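LAIR1 ecotodomain from MGD21 antibody (Homo sapiens, PDB 7JZK) is the immunoglobulin-like LAIR1 domain inserted in a malaria antibody, and binds the V2 domain of a Plasmodium RIFIN. Local coordinates at residues 33-38 / 78-83; 24-29 / 61-66. All coordinates share one frame; numbering follows the deposited sequence.

Contact 1: residues 33-38 / 78-83; sequences QTFRLE and CIYYKS
Phe35 and Tyr80 face each other across two antiparallel strands of an immunoglobulin sandwich, 34-38 and 78-82, as a non-hydrogen-bonded pair with CA atoms 4.4 Å apart. Their rings form an offset edge-to-face pair: the planes stand 63° apart, and the edge of Tyr80 is turned to the face of Phe35. Tyr80 CB sits over that face in a CH-pi contact, 4.1 Å from the ring centroid. With chi1 at 66°, Tyr80 CG stands between the backbone N and carbonyl carbon, which swings the tyrosine ring off the Phe35 face and leaves an edge turned to it. The far end of the tyrosine reaches Pro4, whose carbonyl oxygen is hydrogen-bonded to Tyr80 OH. Phe35 CE2 also reaches Cys78 CB, at 4.2 Å, beside the disulfide that Cys78 makes with Cys26.

On the other sheet face, which carries Thr34, Arg36, Ile79 and Tyr81, the side chains of Arg36 and Ile79 lie side by side, pointing the same way. Ile79 CG2 lies against the arginine's aliphatic stem, 3.7 Å from Arg36 CB, while the arginine chain bends at chi3 and carries its guanidinium off to a salt bridge with Asp47. Rifin packs on this face: Ala99 of the Rifin chain touches both Arg36 and Ile79, and Tyr81 OH is hydrogen-bonded to the backbone N of Phe105 of that chain.

Paired backbone bonds join Arg36 and Ile79; that from Arg36 N to Ile79 O is nearly straight, 170° at the hydrogen. At the Gln33 end the regular pairing gives way to a classic beta bulge, in which Gln33 and Thr34 are both opposite Tyr81. Tyr81 N donates to Thr34 O at 2.9 Å, and Gln33 N donates to Tyr81 O at 3.1 Å. The Gln33 amide stands almost perpendicular to the Tyr81 ring, with OE1 at the ring edge 4.1 Å from CD2.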
ATOM      1  N   GLN A  33     -16.181  -3.736   9.088  1.00 50.10           N
ATOM      2  CA  GLN A  33     -14.902  -3.741   9.786  1.00 52.30           C
ATOM      3  C   GLN A  33     -13.959  -2.716   9.187  1.00 49.73           C
ATOM      4  O   GLN A  33     -13.420  -1.867   9.902  1.00 52.66           O
ATOM      5  CB  GLN A  33     -14.275  -5.120   9.718  1.00 50.25           C
ATOM      6  CG  GLN A  33     -15.218  -6.206  10.118  1.00 45.73           C
ATOM      7  CD  GLN A  33     -14.511  -7.517  10.209  1.00 54.32           C
ATOM      8  OE1 GLN A  33     -13.278  -7.567  10.330  1.00 60.41           O
ATOM      9  NE2 GLN A  33     -15.272  -8.599  10.131  1.00 53.98           N
ATOM     10  N   THR A  34     -13.797  -2.744   7.865  1.00 47.21           N
ATOM     11  CA  THR A  34     -12.874  -1.834   7.215  1.00 51.41           C
ATOM     12  C   THR A  34     -13.512  -1.266   5.956  1.00 47.65           C
ATOM     13  O   THR A  34     -14.123  -1.998   5.171  1.00 48.43           O
ATOM     14  CB  THR A  34     -11.569  -2.544   6.830  1.00 46.24           C
ATOM     15  OG1 THR A  34     -11.117  -3.361   7.913  1.00 53.07           O
ATOM     16  CG2 THR A  34     -10.519  -1.531   6.602  1.00 55.39           C
ATOM     17  N   PHE A  35     -13.339   0.034   5.759  1.00 42.80           N
ATOM     18  CA  PHE A  35     -13.623   0.688   4.492  1.00 46.70           C
ATOM     19  C   PHE A  35     -12.306   0.940   3.769  1.00 45.96           C
ATOM     20  O   PHE A  35     -11.352   1.429   4.382  1.00 43.27           O
ATOM     21  CB  PHE A  35     -14.322   2.021   4.719  1.00 47.71           C
ATOM     22  CG  PHE A  35     -15.762   1.990   4.412  1.00 50.34           C
ATOM     23  CD1 PHE A  35     -16.695   2.115   5.423  1.00 56.45           C
ATOM     24  CD2 PHE A  35     -16.190   1.781   3.122  1.00 56.45           C
ATOM     25  CE1 PHE A  35     -18.051   2.067   5.138  1.00 57.81           C
ATOM     26  CE2 PHE A  35     -17.520   1.732   2.827  1.00 54.67           C
ATOM     27  CZ  PHE A  35     -18.461   1.878   3.834  1.00 55.64           C
ATOM     28  N   ARG A  36     -12.259   0.646   2.469  1.00 42.85           N
ATOM     29  CA  ARG A  36     -11.097   0.926   1.631  1.00 42.15           C
ATOM     30  C   ARG A  36     -11.523   1.833   0.486  1.00 41.70           C
ATOM     31  O   ARG A  36     -12.436   1.488  -0.284  1.00 42.68           O
ATOM     32  CB  ARG A  36     -10.495  -0.364   1.076  1.00 41.79           C
ATOM     33  CG  ARG A  36      -9.581  -0.220  -0.126  1.00 40.48           C
ATOM     34  CD  ARG A  36      -8.855  -1.541  -0.400  1.00 37.79           C
ATOM     35  NE  ARG A  36      -8.127  -2.033   0.769  1.00 36.57           N
ATOM     36  CZ  ARG A  36      -7.428  -3.170   0.793  1.00 36.84           C
ATOM     37  NH1 ARG A  36      -7.361  -3.944  -0.290  1.00 32.95           N
ATOM     38  NH2 ARG A  36      -6.790  -3.539   1.900  1.00 37.27           N
ATOM     39  N   LEU A  37     -10.829   2.964   0.357  1.00 39.30           N
ATOM     40  CA  LEU A  37     -11.056   3.943  -0.694  1.00 40.42           C
ATOM     41  C   LEU A  37     -10.005   3.733  -1.766  1.00 41.59           C
ATOM     42  O   LEU A  37      -8.805   3.821  -1.478  1.00 43.95           O
ATOM     43  CB  LEU A  37     -10.996   5.358  -0.142  1.00 35.56           C
ATOM     44  CG  LEU A  37     -11.004   6.469  -1.177  1.00 38.13           C
ATOM     45  CD1 LEU A  37     -12.418   6.662  -1.734  1.00 38.55           C
ATOM     46  CD2 LEU A  37     -10.549   7.725  -0.456  1.00 34.22           C
ATOM     47  N   GLU A  38     -10.477   3.359  -2.942  1.00 38.28           N
ATOM     48  CA  GLU A  38      -9.568   3.004  -4.038  1.00 39.26           C
ATOM     49  C   GLU A  38      -9.541   4.100  -5.083  1.00 42.35           C
ATOM     50  O   GLU A  38     -10.518   4.816  -5.214  1.00 44.45           O
ATOM     51  CB  GLU A  38     -10.030   1.708  -4.688  1.00 33.99           C
ATOM     52  CG  GLU A  38      -9.725   0.438  -3.934  1.00 33.70           C
ATOM     53  CD  GLU A  38     -10.164  -0.774  -4.732  1.00 34.82           C
ATOM     54  OE1 GLU A  38     -10.112  -1.884  -4.205  1.00 31.49           O
ATOM     55  OE2 GLU A  38     -10.554  -0.593  -5.884  1.00 33.63           O
ATOM     56  N   CYS A  78     -15.490   2.985  -3.317  1.00 35.86           N
ATOM     57  CA  CYS A  78     -15.435   2.375  -1.998  1.00 37.03           C
ATOM     58  C   CYS A  78     -15.597   0.870  -2.088  1.00 37.60           C
ATOM     59  O   CYS A  78     -16.199   0.328  -3.022  1.00 36.72           O
ATOM     60  CB  CYS A  78     -16.505   2.931  -1.046  1.00 40.34           C
ATOM     61  SG  CYS A  78     -16.600   4.742  -0.951  1.00 64.78           S
ATOM     62  N   ILE A  79     -15.018   0.198  -1.106  1.00 42.94           N
ATOM     63  CA  ILE A  79     -15.258  -1.221  -0.923  1.00 44.57           C
ATOM     64  C   ILE A  79     -15.109  -1.486   0.563  1.00 44.51           C
ATOM     65  O   ILE A  79     -14.331  -0.828   1.250  1.00 44.21           O
ATOM     66  CB  ILE A  79     -14.299  -2.076  -1.783  1.00 42.98           C
ATOM     67  CG1 ILE A  79     -14.655  -3.560  -1.709  1.00 38.65           C
ATOM     68  CG2 ILE A  79     -12.877  -1.858  -1.365  1.00 36.05           C
ATOM     69  CD1 ILE A  79     -13.777  -4.405  -2.578  1.00 35.22           C
ATOM     70  N   TYR A  80     -15.892  -2.407   1.087  1.00 43.44           N
ATOM     71  CA  TYR A  80     -15.807  -2.633   2.513  1.00 42.18           C
ATOM     72  C   TYR A  80     -15.655  -4.116   2.769  1.00 39.74           C
ATOM     73  O   TYR A  80     -15.942  -4.954   1.909  1.00 39.30           O
ATOM     74  CB  TYR A  80     -17.011  -2.069   3.268  1.00 44.04           C
ATOM     75  CG  TYR A  80     -18.324  -2.737   2.960  1.00 49.22           C
ATOM     76  CD1 TYR A  80     -19.180  -2.202   2.012  1.00 48.78           C
ATOM     77  CD2 TYR A  80     -18.726  -3.885   3.638  1.00 46.62           C
ATOM     78  CE1 TYR A  80     -20.370  -2.787   1.734  1.00 47.42           C
ATOM     79  CE2 TYR A  80     -19.913  -4.483   3.358  1.00 45.84           C
ATOM     80  CZ  TYR A  80     -20.738  -3.936   2.405  1.00 51.48           C
ATOM     81  OH  TYR A  80     -21.952  -4.535   2.122  1.00 48.21           O
ATOM     82  N   TYR A  81     -15.152  -4.415   3.956  1.00 41.14           N
ATOM     83  CA  TYR A  81     -14.903  -5.781   4.384  1.00 49.29           C
ATOM     84  C   TYR A  81     -15.822  -6.106   5.546  1.00 46.84           C
ATOM     85  O   TYR A  81     -15.841  -5.386   6.537  1.00 47.41           O
ATOM     86  CB  TYR A  81     -13.429  -5.971   4.787  1.00 47.87           C
ATOM     87  CG  TYR A  81     -13.016  -7.426   4.984  1.00 47.26           C
ATOM     88  CD1 TYR A  81     -12.696  -8.230   3.911  1.00 45.46           C
ATOM     89  CD2 TYR A  81     -12.953  -8.001   6.250  1.00 49.43           C
ATOM     90  CE1 TYR A  81     -12.339  -9.572   4.095  1.00 47.60           C
ATOM     91  CE2 TYR A  81     -12.591  -9.341   6.427  1.00 44.19           C
ATOM     92  CZ  TYR A  81     -12.283 -10.109   5.353  1.00 47.49           C
ATOM     93  OH  TYR A  81     -11.907 -11.414   5.539  1.00 46.03           O
ATOM     94  N   LYS A  82     -16.597  -7.172   5.411  1.00 50.87           N
ATOM     95  CA  LYS A  82     -17.516  -7.566   6.472  1.00 52.61           C
ATOM     96  C   LYS A  82     -17.815  -9.052   6.376  1.00 51.18           C
ATOM     97  O   LYS A  82     -17.953  -9.587   5.278  1.00 53.79           O
ATOM     98  CB  LYS A  82     -18.760  -6.669   6.365  1.00 50.14           C
ATOM     99  CG  LYS A  82     -19.670  -6.524   7.557  1.00 52.80           C
ATOM    100  CD  LYS A  82     -20.937  -7.352   7.514  1.00 56.94           C
ATOM    101  CE  LYS A  82     -22.093  -6.402   7.862  1.00 56.01           C
ATOM    102  NZ  LYS A  82     -23.477  -6.838   7.518  1.00 57.27           N
ATOM    103  N   SER A  83     -17.872  -9.710   7.532  1.00 51.34           N
ATOM    104  CA  SER A  83     -18.137 -11.144   7.621  1.00 54.42           C
ATOM    105  C   SER A  83     -17.199 -11.956   6.720  1.00 54.85           C
ATOM    106  O   SER A  83     -17.625 -12.772   5.905  1.00 55.33           O
ATOM    107  CB  SER A  83     -19.608 -11.428   7.313  1.00 54.58           C
ATOM    108  OG  SER A  83     -20.440 -10.407   7.849  1.00 49.99           O
TER

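Contact 2: residues 24-29 / 61-66; sequences FVCRGP and ARFRID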
ATOM      1  N   PHE A  24     -14.511  12.315   0.848  1.00 53.01           N
ATOM      2  CA  PHE A  24     -15.210  11.169   0.287  1.00 50.78           C
ATOM      3  C   PHE A  24     -15.858  10.414   1.429  1.00 47.63           C
ATOM      4  O   PHE A  24     -15.179  10.029   2.385  1.00 48.13           O
ATOM      5  CB  PHE A  24     -14.239  10.254  -0.466  1.00 48.57           C
ATOM      6  CG  PHE A  24     -13.590  10.908  -1.640  1.00 44.52           C
ATOM      7  CD1 PHE A  24     -12.337  11.466  -1.527  1.00 45.53           C
ATOM      8  CD2 PHE A  24     -14.259  11.012  -2.840  1.00 47.54           C
ATOM      9  CE1 PHE A  24     -11.746  12.098  -2.593  1.00 44.73           C
ATOM     10  CE2 PHE A  24     -13.674  11.628  -3.917  1.00 45.23           C
ATOM     11  CZ  PHE A  24     -12.414  12.182  -3.790  1.00 46.24           C
ATOM     12  N   VAL A  25     -17.160  10.185   1.307  1.00 53.88           N
ATOM     13  CA  VAL A  25     -17.974   9.487   2.299  1.00 53.02           C
ATOM     14  C   VAL A  25     -18.390   8.153   1.702  1.00 48.16           C
ATOM     15  O   VAL A  25     -19.047   8.105   0.650  1.00 41.71           O
ATOM     16  CB  VAL A  25     -19.206  10.308   2.715  1.00 56.62           C
ATOM     17  CG1 VAL A  25     -19.939   9.623   3.864  1.00 53.31           C
ATOM     18  CG2 VAL A  25     -18.805  11.737   3.090  1.00 52.31           C
ATOM     19  N   CYS A  26     -17.957   7.081   2.350  1.00 47.17           N
ATOM     20  CA  CYS A  26     -18.265   5.719   1.958  1.00 50.84           C
ATOM     21  C   CYS A  26     -19.329   5.169   2.895  1.00 53.63           C
ATOM     22  O   CYS A  26     -19.167   5.223   4.120  1.00 51.36           O
ATOM     23  CB  CYS A  26     -17.010   4.856   2.021  1.00 49.11           C
ATOM     24  SG  CYS A  26     -15.772   5.296   0.828  1.00 57.29           S
ATOM     25  N   ARG A  27     -20.419   4.667   2.329  1.00 54.51           N
ATOM     26  CA  ARG A  27     -21.525   4.152   3.123  1.00 54.47           C
ATOM     27  C   ARG A  27     -21.801   2.704   2.779  1.00 49.29           C
ATOM     28  O   ARG A  27     -21.817   2.324   1.602  1.00 45.31           O
ATOM     29  CB  ARG A  27     -22.780   4.989   2.952  1.00 52.42           C
ATOM     30  CG  ARG A  27     -22.718   6.251   3.784  1.00 59.51           C
ATOM     31  CD  ARG A  27     -24.039   6.966   3.801  1.00 65.07           C
ATOM     32  NE  ARG A  27     -23.903   8.416   3.644  1.00 70.24           N
ATOM     33  CZ  ARG A  27     -23.550   9.045   2.526  1.00 79.28           C
ATOM     34  NH1 ARG A  27     -23.470  10.372   2.516  1.00 80.40           N
ATOM     35  NH2 ARG A  27     -23.259   8.364   1.421  1.00 84.78           N
ATOM     36  N   GLY A  28     -21.992   1.915   3.834  1.00 48.75           N
ATOM     37  CA  GLY A  28     -22.358   0.526   3.730  1.00 54.37           C
ATOM     38  C   GLY A  28     -23.306   0.104   4.848  1.00 58.93           C
ATOM     39  O   GLY A  28     -23.978   0.930   5.495  1.00 56.42           O
ATOM     40  N   PRO A  29     -23.404  -1.206   5.059  1.00 50.75           N
ATOM     41  CA  PRO A  29     -24.287  -1.746   6.096  1.00 62.70           C
ATOM     42  C   PRO A  29     -23.641  -1.598   7.471  1.00 64.67           C
ATOM     43  O   PRO A  29     -22.505  -1.139   7.600  1.00 66.05           O
ATOM     44  CB  PRO A  29     -24.422  -3.220   5.698  1.00 58.79           C
ATOM     45  CG  PRO A  29     -23.074  -3.530   5.062  1.00 51.60           C
ATOM     46  CD  PRO A  29     -22.688  -2.266   4.331  1.00 45.66           C
ATOM     47  N   ALA A  61     -17.733   5.886   6.579  1.00 52.45           N
ATOM     48  CA  ALA A  61     -16.344   6.209   6.838  1.00 48.42           C
ATOM     49  C   ALA A  61     -15.993   7.383   5.946  1.00 49.88           C
ATOM     50  O   ALA A  61     -16.486   7.483   4.816  1.00 49.30           O
ATOM     51  CB  ALA A  61     -15.412   5.032   6.565  1.00 43.57           C
ATOM     52  N   ARG A  62     -15.140   8.264   6.452  1.00 40.70           N
ATOM     53  CA  ARG A  62     -14.824   9.504   5.768  1.00 46.96           C
ATOM     54  C   ARG A  62     -13.329   9.561   5.474  1.00 47.48           C
ATOM     55  O   ARG A  62     -12.509   9.278   6.356  1.00 38.76           O
ATOM     56  CB  ARG A  62     -15.243  10.674   6.654  1.00 49.86           C
ATOM     57  CG  ARG A  62     -16.721  10.621   6.959  1.00 53.22           C
ATOM     58  CD  ARG A  62     -17.267  11.911   7.515  1.00 54.45           C
ATOM     59  NE  ARG A  62     -18.294  12.359   6.591  1.00 61.13           N
ATOM     60  CZ  ARG A  62     -19.294  13.166   6.899  1.00 60.21           C
ATOM     61  NH1 ARG A  62     -19.423  13.634   8.136  1.00 62.04           N
ATOM     62  NH2 ARG A  62     -20.170  13.497   5.957  1.00 63.79           N
ATOM     63  N   PHE A  63     -12.976   9.940   4.244  1.00 51.60           N
ATOM     64  CA  PHE A  63     -11.584  10.132   3.827  1.00 42.45           C
ATOM     65  C   PHE A  63     -11.486  11.568   3.343  1.00 45.07           C
ATOM     66  O   PHE A  63     -12.118  11.920   2.343  1.00 45.22           O
ATOM     67  CB  PHE A  63     -11.182   9.163   2.708  1.00 39.34           C
ATOM     68  CG  PHE A  63     -11.460   7.712   3.015  1.00 44.42           C
ATOM     69  CD1 PHE A  63     -12.736   7.180   2.847  1.00 44.97           C
ATOM     70  CD2 PHE A  63     -10.447   6.872   3.452  1.00 41.98           C
ATOM     71  CE1 PHE A  63     -12.991   5.864   3.126  1.00 40.26           C
ATOM     72  CE2 PHE A  63     -10.710   5.545   3.728  1.00 41.03           C
ATOM     73  CZ  PHE A  63     -11.987   5.048   3.561  1.00 40.91           C
ATOM     74  N   ARG A  64     -10.718  12.402   4.037  1.00 42.27           N
ATOM     75  CA  ARG A  64     -10.746  13.829   3.757  1.00 46.28           C
ATOM     76  C   ARG A  64      -9.384  14.320   3.272  1.00 54.22           C
ATOM     77  O   ARG A  64      -8.362  14.072   3.916  1.00 49.36           O
ATOM     78  CB  ARG A  64     -11.151  14.598   5.009  1.00 47.45           C
ATOM     79  CG  ARG A  64     -10.757  16.064   4.941  1.00 53.80           C
ATOM     80  CD  ARG A  64     -10.856  16.743   6.313  1.00 61.22           C
ATOM     81  NE  ARG A  64     -10.360  18.107   6.189  1.00 66.91           N
ATOM     82  CZ  ARG A  64     -11.144  19.168   6.022  1.00 73.01           C
ATOM     83  NH1 ARG A  64     -10.600  20.370   5.895  1.00 72.72           N
ATOM     84  NH2 ARG A  64     -12.470  19.031   5.995  1.00 66.87           N
ATOM     85  N   ILE A  65      -9.379  15.044   2.157  1.00 51.23           N
ATOM     86  CA  ILE A  65      -8.196  15.730   1.660  1.00 54.34           C
ATOM     87  C   ILE A  65      -8.339  17.209   1.999  1.00 55.29           C
ATOM     88  O   ILE A  65      -9.271  17.870   1.519  1.00 54.94           O
ATOM     89  CB  ILE A  65      -8.018  15.529   0.142  1.00 52.38           C
ATOM     90  CG1 ILE A  65      -7.845  14.051  -0.215  1.00 48.45           C
ATOM     91  CG2 ILE A  65      -6.824  16.343  -0.361  1.00 54.47           C
ATOM     92  CD1 ILE A  65      -7.812  13.819  -1.711  1.00 40.21           C
ATOM     93  N   ASP A  66      -7.418  17.733   2.819  1.00 57.39           N
ATOM     94  CA  ASP A  66      -7.515  19.123   3.253  1.00 57.01           C
ATOM     95  C   ASP A  66      -7.269  20.082   2.102  1.00 56.87           C
ATOM     96  O   ASP A  66      -7.971  21.087   1.960  1.00 57.59           O
ATOM     97  CB  ASP A  66      -6.532  19.408   4.385  1.00 59.94           C
ATOM     98  CG  ASP A  66      -6.812  18.585   5.637  1.00 67.87           C
ATOM     99  OD1 ASP A  66      -7.983  18.540   6.088  1.00 69.93           O
ATOM    100  OD2 ASP A  66      -5.853  17.998   6.191  1.00 72.96           O
TER
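Phe24 pairs with Phe63 and Cys26 with Ala61 through two backbone hydrogen bonds each, joining strands 24-28 and 61-65 at 164° between their directions in an antiparallel sheet of the immunoglobulin sandwich. The straightest of the four, Cys26 N to Ala61 O, measures 2.9 Å with 173° at the hydrogen.

Phe24, Cys26, Ala61 and Phe63 share the face turned to the core. The sulfur of Cys26, disulfide-bonded to Cys78 of the opposing sheet, makes an oblique sulfur-aromatic contact with Phe63, SG lying 4.9 Å from the ring centroid. Phe63 CG is anti to its carbonyl carbon (chi1 -53°), and the ring this places beside the sulfur also packs on Phe35 and Leu37 across the sandwich. Phe24 instead offers its ring edge to Ile65, CE1 to CD1 4.4 Å, and meets the ring of Phe76.

Val25 and Arg62 occupy the reverse face, their side chains side by side and pointing the same way. A salt bridge to Glu11 holds the end of Arg62. Val25 CG2 touches the guanidinium at its edge, near the plane, 3.6 Å from Arg62 NE.

Overall arrangement
From the N terminus the chain enters contact 2 at 24-29 and, after a short loop, reaches 33-38, the first half of contact 1. It then runs through strands 45-48 and 52-55 before 61-66 returns to pair with 24-29, closing contact 2 over 31 intervening residues. Strand 74-82 follows, and its segment 78-83 closes contact 1 over 39. The segments alternate along the chain, so the two closures cross rather than nest. Each contact lies in a different sheet, with centres 11 Å apart. The Cys26-Cys78 disulfide bonds the sheets covalently, while Phe35 of contact 1 packs against Cys26 and Ala61 of contact 2.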